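PDB 3BMA: D-alanyl-lipoteichoic acid synthetase, which probably takes part in attaching D-alanine to lipoteichoic acid during cell-wall biogenesis, as a membrane-associated DltD-family member of the SGNH hydrolase clan. Local coordinates for residues 44-49 / 101-106; 57-62 / 73-78; 293-298 / 332-337. The protein carries 1 engineered substitution. All coordinates share one frame; numbering follows the deposited sequence. Where two conformers were deposited one is given.

Contact 1 (44-49 / 101-106); sequences VPFFGS and QVVYVI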
loop_
_atom_site.group_PDB
_atom_site.type_symbol
_atom_site.label_atom_id
_atom_site.label_comp_id
_atom_site.label_asym_id
_atom_site.label_seq_id
_atom_site.Cartn_x
_atom_site.Cartn_y
_atom_site.Cartn_z
ATOM N N VAL C 44 18.474 -0.915 35.010
ATOM C CA VAL C 44 17.212 -0.440 35.568
ATOM C C VAL C 44 16.952 0.983 35.083
ATOM O O VAL C 44 17.810 1.855 35.248
ATOM C CB VAL C 44 17.227 -0.470 37.125
ATOM C CG1 VAL C 44 15.883 -0.015 37.702
ATOM C CG2 VAL C 44 17.559 -1.855 37.630
ATOM N N PRO C 45 15.775 1.219 34.469
ATOM C CA PRO C 45 15.400 2.559 34.033
ATOM C C PRO C 45 15.283 3.529 35.205
ATOM O O PRO C 45 14.472 3.320 36.113
ATOM C CB PRO C 45 14.026 2.341 33.381
ATOM C CG PRO C 45 13.993 0.910 33.023
ATOM C CD PRO C 45 14.732 0.234 34.129
ATOM N N PHE C 46 16.116 4.567 35.183
ATOM C CA PHE C 46 16.049 5.652 36.156
ATOM C C PHE C 46 15.507 6.906 35.472
ATOM O O PHE C 46 16.268 7.693 34.907
ATOM C CB PHE C 46 17.432 5.928 36.753
ATOM C CG PHE C 46 17.770 5.088 37.967
ATOM C CD1 PHE C 46 17.576 3.706 37.971
ATOM C CD2 PHE C 46 18.322 5.685 39.097
ATOM C CE1 PHE C 46 17.907 2.939 39.088
ATOM C CE2 PHE C 46 18.662 4.925 40.218
ATOM C CZ PHE C 46 18.454 3.551 40.213
ATOM N N PHE C 47 14.189 7.080 35.520
ATOM C CA PHE C 47 13.534 8.240 34.925
ATOM C C PHE C 47 13.611 9.472 35.819
ATOM O O PHE C 47 13.333 9.396 37.015
ATOM C CB PHE C 47 12.054 7.958 34.665
ATOM C CG PHE C 47 11.783 6.729 33.851
ATOM C CD1 PHE C 47 11.933 6.744 32.471
ATOM C CD2 PHE C 47 11.322 5.572 34.457
ATOM C CE1 PHE C 47 11.658 5.619 31.708
ATOM C CE2 PHE C 47 11.045 4.436 33.700
ATOM C CZ PHE C 47 11.218 4.458 32.323
ATOM N N GLY C 48 13.953 10.610 35.219
ATOM C CA GLY C 48 13.919 11.911 35.894
ATOM C C GLY C 48 14.169 13.053 34.922
ATOM O O GLY C 48 14.027 12.878 33.711
ATOM N N SER C 49 14.519 14.225 35.453
ATOM C CA SER C 49 14.898 15.365 34.618
ATOM C C SER C 49 16.407 15.578 34.691
ATOM O O SER C 49 17.170 14.750 34.187
ATOM C CB SER C 49 14.127 16.635 34.998
ATOM O OG SER C 49 14.324 16.984 36.358
ATOM N N GLN C 101 11.067 -3.426 37.384
ATOM C CA GLN C 101 11.164 -2.342 38.353
ATOM C C GLN C 101 11.793 -1.107 37.716
ATOM O O GLN C 101 12.750 -1.220 36.944
ATOM C CB GLN C 101 11.974 -2.777 39.575
ATOM C CG GLN C 101 11.258 -3.762 40.487
ATOM C CD GLN C 101 12.054 -4.075 41.744
ATOM O OE1 GLN C 101 13.264 -4.305 41.690
ATOM N NE2 GLN C 101 11.375 -4.087 42.884
ATOM N N VAL C 102 11.236 0.066 38.024
ATOM C CA VAL C 102 11.817 1.350 37.603
ATOM C C VAL C 102 11.921 2.357 38.769
ATOM O O VAL C 102 11.312 2.165 39.827
ATOM C CB VAL C 102 11.044 2.009 36.406
ATOM C CG1 VAL C 102 10.822 1.027 35.246
ATOM C CG2 VAL C 102 9.728 2.606 36.854
ATOM N N VAL C 103 12.714 3.410 38.561
ATOM C CA VAL C 103 12.763 4.570 39.458
ATOM C C VAL C 103 12.190 5.766 38.701
ATOM O O VAL C 103 12.625 6.069 37.592
ATOM C CB VAL C 103 14.213 4.888 39.919
ATOM C CG1 VAL C 103 14.269 6.202 40.698
ATOM C CG2 VAL C 103 14.766 3.759 40.754
ATOM N N TYR C 104 11.205 6.432 39.294
ATOM C CA TYR C 104 10.581 7.589 38.666
ATOM C C TYR C 104 10.567 8.783 39.616
ATOM O O TYR C 104 9.822 8.795 40.591
ATOM C CB TYR C 104 9.162 7.239 38.203
ATOM C CG TYR C 104 8.582 8.215 37.209
ATOM C CD1 TYR C 104 8.811 8.058 35.843
ATOM C CD2 TYR C 104 7.804 9.292 37.627
ATOM C CE1 TYR C 104 8.293 8.951 34.921
ATOM C CE2 TYR C 104 7.280 10.193 36.712
ATOM C CZ TYR C 104 7.527 10.011 35.361
ATOM O OH TYR C 104 7.018 10.898 34.450
ATOM N N VAL C 105 11.401 9.779 39.329
ATOM C CA VAL C 105 11.409 11.038 40.075
ATOM C C VAL C 105 10.163 11.856 39.729
ATOM O O VAL C 105 9.804 11.963 38.560
ATOM C CB VAL C 105 12.693 11.841 39.769
ATOM C CG1 VAL C 105 12.610 13.271 40.305
ATOM C CG2 VAL C 105 13.898 11.128 40.347
ATOM N N ILE C 106 9.477 12.379 40.747
ATOM C CA ILE C 106 8.372 13.317 40.537
ATOM C C ILE C 106 8.665 14.594 41.310
ATOM O O ILE C 106 8.431 14.668 42.522
ATOM C CB ILE C 106 7.005 12.772 41.019
ATOM C CG1 ILE C 106 6.707 11.386 40.456
ATOM C CG2 ILE C 106 5.885 13.721 40.622
ATOM C CD1 ILE C 106 5.407 10.810 40.982
#
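V103 O receives the backbone N-H of F47 at 2.8 Å, the shortest of three main-chain bonds between these two strands. That bond is noticeably bent, 142° at the hydrogen. The other two are almost straight: V103 N gives to P45 O, and V105 N to F47 O at 3.0 Å. V103 therefore uses both its N-H and its carbonyl on the same neighbour, and F46 and F47 lie level with V103 and Y104 in parallel register.

Side chains alternate across the sheet. On one face, V103 CG2 sits above the ring of F46, 3.8 Å from its centroid and close to the ring normal, a clear CH-pi contact. The valine brings this methyl up by holding CG1 anti to its backbone N (chi1 173°), which turns CG2 toward the phenyl. L368 and V364 of helix 355-369 pack against F46 and V103 respectively, while W52 meets the F46 ring edge-to-face.

The other face belongs to F47 and Y104. F47 CB reaches Y104 CD1 at 3.5 Å, but the rings themselves are skewed, with planes at 52°, so they form neither a stack nor a T. Instead the F47 ring extends back along the sheet, its CE2 edge 3.6 Å from V102 CB. Earlier in the strands, P45 CG rests against V102 CG1 at 3.9 Å. Y104 OH is bonded to S83 OG.

All ten touching residues are buried. These are neighbouring inner strands of the five-stranded parallel sheet, and the chain leaves the first of them through G48 and S49, consistent with the place, just after the first strand, where SGNH hydrolases carry their Gly-Asp-Ser-like motif, here with S49 after G48.

Contact 2 (57-62 / 73-78); sequences GAHPAV and PYLLGQ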
loop_
_atom_site.group_PDB
_atom_site.type_symbol
_atom_site.label_atom_id
_atom_site.label_comp_id
_atom_site.label_asym_id
_atom_site.label_seq_id
_atom_site.Cartn_x
_atom_site.Cartn_y
_atom_site.Cartn_z
ATOM N N GLY C 57 30.176 11.252 44.887
ATOM C CA GLY C 57 30.582 9.948 45.418
ATOM C C GLY C 57 29.436 9.059 45.859
ATOM O O GLY C 57 29.588 7.840 45.945
ATOM N N ALA C 58 28.286 9.670 46.130
ATOM C CA ALA C 58 27.110 8.946 46.597
ATOM C C ALA C 58 26.037 8.748 45.519
ATOM O O ALA C 58 25.003 8.135 45.781
ATOM C CB ALA C 58 26.527 9.638 47.812
ATOM N N HIS C 59 26.299 9.267 44.318
ATOM C CA HIS C 59 25.426 9.118 43.144
ATOM C C HIS C 59 25.138 7.637 42.862
ATOM O O HIS C 59 26.059 6.818 42.926
ATOM C CB HIS C 59 26.101 9.771 41.930
ATOM C CG HIS C 59 25.178 10.024 40.777
ATOM N ND1 HIS C 59 24.837 9.047 39.868
ATOM C CD2 HIS C 59 24.536 11.148 40.378
ATOM C CE1 HIS C 59 24.014 9.555 38.968
ATOM N NE2 HIS C 59 23.820 10.829 39.251
ATOM N N PRO C 60 23.860 7.284 42.574
ATOM C CA PRO C 60 23.425 5.891 42.353
ATOM C C PRO C 60 24.213 5.104 41.298
ATOM O O PRO C 60 24.342 3.882 41.415
ATOM C CB PRO C 60 21.958 6.037 41.920
ATOM C CG PRO C 60 21.773 7.484 41.599
ATOM C CD PRO C 60 22.723 8.214 42.475
ATOM N N ALA C 61 24.727 5.802 40.289
ATOM C CA ALA C 61 25.559 5.190 39.256
ATOM C C ALA C 61 26.943 4.810 39.786
ATOM O O ALA C 61 27.525 3.815 39.354
ATOM C CB ALA C 61 25.686 6.125 38.074
ATOM N N VAL C 62 27.460 5.611 40.717
ATOM C CA VAL C 62 28.778 5.387 41.319
ATOM C C VAL C 62 28.737 4.230 42.326
ATOM O O VAL C 62 29.596 3.340 42.293
ATOM C CB VAL C 62 29.322 6.688 41.973
ATOM C CG1 VAL C 62 30.626 6.436 42.715
ATOM C CG2 VAL C 62 29.520 7.763 40.918
ATOM N N PRO C 73 21.962 1.402 37.167
ATOM C CA PRO C 73 20.982 2.373 36.675
ATOM C C PRO C 73 21.222 2.741 35.210
ATOM O O PRO C 73 22.371 2.915 34.803
ATOM C CB PRO C 73 21.218 3.603 37.566
ATOM C CG PRO C 73 22.079 3.128 38.701
ATOM C CD PRO C 73 22.885 2.004 38.145
ATOM N N TYR C 74 20.146 2.812 34.425
ATOM C CA TYR C 74 20.186 3.469 33.121
ATOM C C TYR C 74 19.491 4.811 33.283
ATOM O O TYR C 74 18.269 4.877 33.394
ATOM C CB TYR C 74 19.511 2.641 32.015
ATOM C CG TYR C 74 19.901 3.107 30.618
ATOM C CD1 TYR C 74 20.868 2.427 29.883
ATOM C CD2 TYR C 74 19.323 4.245 30.045
ATOM C CE1 TYR C 74 21.245 2.863 28.613
ATOM C CE2 TYR C 74 19.695 4.690 28.778
ATOM C CZ TYR C 74 20.655 3.993 28.068
ATOM O OH TYR C 74 21.019 4.427 26.812
ATOM N N LEU C 75 20.282 5.876 33.290
ATOM C CA LEU C 75 19.773 7.206 33.597
ATOM C C LEU C 75 19.042 7.811 32.404
ATOM O O LEU C 75 19.647 8.126 31.376
ATOM C CB LEU C 75 20.904 8.115 34.091
ATOM C CG LEU C 75 21.826 7.537 35.178
ATOM C CD1 LEU C 75 23.088 8.373 35.310
ATOM C CD2 LEU C 75 21.119 7.386 36.522
ATOM N N LEU C 76 17.729 7.948 32.554
ATOM C CA LEU C 76 16.867 8.433 31.491
ATOM C C LEU C 76 16.273 9.791 31.826
ATOM O O LEU C 76 15.217 9.885 32.456
ATOM C CB LEU C 76 15.754 7.423 31.209
ATOM C CG LEU C 76 16.176 6.104 30.564
ATOM C CD1 LEU C 76 15.177 5.013 30.888
ATOM C CD2 LEU C 76 16.341 6.263 29.058
ATOM N N GLY C 77 16.955 10.847 31.398
ATOM C CA GLY C 77 16.448 12.195 31.582
ATOM C C GLY C 77 17.419 13.301 31.239
ATOM O O GLY C 77 18.637 13.117 31.280
ATOM N N GLN C 78 16.856 14.455 30.892
ATOM C CA GLN C 78 17.611 15.679 30.653
ATOM C C GLN C 78 16.806 16.872 31.172
ATOM O O GLN C 78 15.665 16.709 31.605
ATOM C CB GLN C 78 17.897 15.844 29.158
ATOM C CG GLN C 78 19.070 15.048 28.608
ATOM C CD GLN C 78 20.396 15.582 29.092
ATOM O OE1 GLN C 78 20.926 16.549 28.548
ATOM N NE2 GLN C 78 20.941 14.957 30.126
#
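P73 lays its ring against the start of the helix that opens at P60: CG comes within 3.6 Å of P60 O and 4.1 Å of A61 CA. The two proline rings also meet, P60 CB lying 4.3 Å from P73 CG, a loose apolar touch between ring carbons. L75, two residues further along the same side of its strand, supplies the second apolar patch. Its CD1 approaches H59 CE1 at 4.0 Å, at the edge of the imidazole and near its plane, and stands 4.4 Å from A61 CB.

The capping bond lies within the helix end. H59 is the N-cap, and its ND1 accepts the N-H of A61 at 3.3 Å, 20° out of the ring plane. With CG anti to the backbone N (chi1 -164°), the imidazole folds over the first turn, where P60 CD lies above one of its faces. F55 stacks on the H59 ring and W357 meets it edge-to-face; with the cap and a weak NE2 bond to W52 O, they probably help hold its rotation.

Helix 60-66 leans its N-terminal end on strand 72-76 within the beta-alpha-beta unit begun by strand 43-47, with F46 touching both prolines and helix 355-369 alongside P60.

Contact 3 (293-298 / 332-337); sequences IFIIPP and NIADFS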
loop_
_atom_site.group_PDB
_atom_site.type_symbol
_atom_site.label_atom_id
_atom_site.label_comp_id
_atom_site.label_asym_id
_atom_site.label_seq_id
_atom_site.Cartn_x
_atom_site.Cartn_y
_atom_site.Cartn_z
ATOM N N ILE C 293 9.336 2.761 41.972
ATOM C CA ILE C 293 9.495 3.536 43.197
ATOM C C ILE C 293 9.577 5.018 42.829
ATOM O O ILE C 293 10.411 5.421 42.023
ATOM C CB ILE C 293 10.683 3.055 44.091
ATOM C CG1 ILE C 293 10.712 3.837 45.413
ATOM C CG2 ILE C 293 12.025 3.113 43.352
ATOM C CD1 ILE C 293 11.417 3.113 46.556
ATOM N N PHE C 294 8.674 5.811 43.396
ATOM C CA PHE C 294 8.634 7.250 43.138
ATOM C C PHE C 294 9.458 8.047 44.144
ATOM O O PHE C 294 9.477 7.739 45.339
ATOM C CB PHE C 294 7.191 7.754 43.098
ATOM C CG PHE C 294 6.355 7.087 42.042
ATOM C CD1 PHE C 294 6.448 7.481 40.708
ATOM C CD2 PHE C 294 5.497 6.044 42.373
ATOM C CE1 PHE C 294 5.687 6.869 39.726
ATOM C CE2 PHE C 294 4.731 5.418 41.394
ATOM C CZ PHE C 294 4.826 5.832 40.070
ATOM N N ILE C 295 10.148 9.067 43.644
ATOM C CA ILE C 295 10.984 9.923 44.477
ATOM C C ILE C 295 10.408 11.332 44.462
ATOM O O ILE C 295 10.210 11.919 43.397
ATOM C CB ILE C 295 12.451 9.963 43.972
ATOM C CG1 ILE C 295 12.958 8.566 43.568
ATOM C CG2 ILE C 295 13.368 10.673 44.978
ATOM C CD1 ILE C 295 13.061 7.536 44.691
ATOM N N ILE C 296 10.117 11.864 45.645
ATOM C CA ILE C 296 9.622 13.230 45.758
ATOM C C ILE C 296 10.672 14.081 46.474
ATOM O O ILE C 296 10.794 14.004 47.692
ATOM C CB ILE C 296 8.250 13.303 46.474
ATOM C CG1 ILE C 296 7.258 12.321 45.840
ATOM C CG2 ILE C 296 7.696 14.724 46.421
ATOM C CD1 ILE C 296 5.862 12.354 46.444
ATOM N N PRO C 297 11.446 14.878 45.710
ATOM C CA PRO C 297 12.527 15.713 46.242
ATOM C C PRO C 297 12.020 16.949 46.988
ATOM O O PRO C 297 10.903 17.414 46.726
ATOM C CB PRO C 297 13.287 16.158 44.980
ATOM C CG PRO C 297 12.736 15.343 43.860
ATOM C CD PRO C 297 11.337 15.028 44.251
ATOM N N PRO C 298 12.825 17.472 47.933
ATOM C CA PRO C 298 12.510 18.769 48.508
ATOM C C PRO C 298 13.135 19.930 47.729
ATOM O O PRO C 298 13.951 19.720 46.825
ATOM C CB PRO C 298 13.152 18.681 49.888
ATOM C CG PRO C 298 14.370 17.856 49.667
ATOM C CD PRO C 298 14.026 16.881 48.559
ATOM N N ASN C 332 4.844 2.620 46.581
ATOM C CA ASN C 332 6.289 2.711 46.764
ATOM C C ASN C 332 6.747 4.152 46.542
ATOM O O ASN C 332 7.169 4.516 45.450
ATOM C CB ASN C 332 7.034 1.767 45.809
ATOM C CG ASN C 332 6.591 0.319 45.931
ATOM O OD1 ASN C 332 6.369 -0.193 47.028
ATOM N ND2 ASN C 332 6.482 -0.358 44.790
ATOM N N ILE C 333 6.640 4.973 47.582
ATOM C CA ILE C 333 6.967 6.394 47.481
ATOM C C ILE C 333 8.055 6.767 48.475
ATOM O O ILE C 333 7.839 6.722 49.689
ATOM C CB ILE C 333 5.733 7.293 47.750
ATOM C CG1 ILE C 333 4.549 6.890 46.871
ATOM C CG2 ILE C 333 6.088 8.758 47.549
ATOM C CD1 ILE C 333 3.241 7.501 47.298
ATOM N N ALA C 334 9.223 7.133 47.951
ATOM C CA ALA C 334 10.307 7.671 48.764
ATOM C C ALA C 334 10.185 9.197 48.840
ATOM O O ALA C 334 10.741 9.929 48.019
ATOM C CB ALA C 334 11.658 7.252 48.206
ATOM N N ASP C 335 9.437 9.655 49.840
ATOM C CA ASP C 335 9.115 11.062 50.035
ATOM C C ASP C 335 10.206 11.760 50.849
ATOM O O ASP C 335 10.444 11.421 52.008
ATOM C CB ASP C 335 7.762 11.161 50.748
ATOM C CG ASP C 335 7.166 12.557 50.720
ATOM O OD1 ASP C 335 5.939 12.664 50.932
ATOM O OD2 ASP C 335 7.899 13.540 50.492
ATOM N N PHE C 336 10.855 12.743 50.233
ATOM C CA PHE C 336 11.924 13.500 50.879
ATOM C C PHE C 336 11.596 14.982 50.975
ATOM O O PHE C 336 12.456 15.774 51.341
ATOM C CB PHE C 336 13.248 13.333 50.127
ATOM C CG PHE C 336 13.705 11.911 50.000
ATOM C CD1 PHE C 336 14.166 11.208 51.111
ATOM C CD2 PHE C 336 13.687 11.274 48.764
ATOM C CE1 PHE C 336 14.592 9.888 50.992
ATOM C CE2 PHE C 336 14.114 9.955 48.635
ATOM C CZ PHE C 336 14.566 9.261 49.752
ATOM N N SER C 337 10.348 15.342 50.671
ATOM C CA SER C 337 9.904 16.737 50.604
ATOM C C SER C 337 10.032 17.553 51.899
ATOM O O SER C 337 10.019 18.785 51.856
ATOM C CB SER C 337 8.458 16.801 50.114
ATOM O OG SER C 337 7.574 16.342 51.121
#
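I296 is held by both its own N-H and its own C=O to the segment 332-337. Its N-H gives to A334 O at 3.1 Å, approaching from above the carbonyl plane, and its carbonyl accepts from F336 N at 2.8 Å. On the face it shares with I333 and D335, CG1 is anti to the carbonyl carbon (chi1 -51°), which carries CD1 back to I333 CG2 at 3.8 Å. I296 CB lies near D335 OD2, the oxygen that takes S337 N in an Asx turn, while D335 OD1 forms a salt bridge with R322.

F336 follows the last strand pair and swings its ring to the I295 and A334 face. I295 CG2 meets the ring at its edge, 3.8 Å from CE2. The backbone of F336 is packed too, since its carbonyl O is 3.3 Å from P298 CG, and its CB lies against P298 CD at 4.0 Å.

N332 holds the opposite end. Its carbonyl O accepts from F294 N at 2.9 Å and also faces the CA-H of I293, while N332 CB comes to 4.0 Å from I293 CA. Between these ends, A334 N gives to F294 O, completing four main-chain bonds in parallel register.

Strand 333-335 is the outermost strand on this side of the sheet. Helix 311-326 packs on the face of F294, I296 and D335, and helix 355-369 on that of I293 and I295, whose strand is bonded along its other edge to strand 101-105.

All three contacts belong to one five-stranded parallel sheet, in the order 72-76, 43-47, 101-105, 291-296, 333-335. Contact 1 sits in the middle, its centre about 10 Å from that of contact 2 and about 11 Å from that of contact 3. Probable backbone bonds join it to both: V44 O to Y74 N at 2.7 Å on one side, and I106 N to I295 O at 2.8 Å on the other. Contacts 2 and 3 do not touch, their nearest atoms being about 9 Å apart. Along the chain, contact 2 is nested within the loop that contact 1 closes, whereas contact 3 follows later. Helix 355-369 packs against residues of all three.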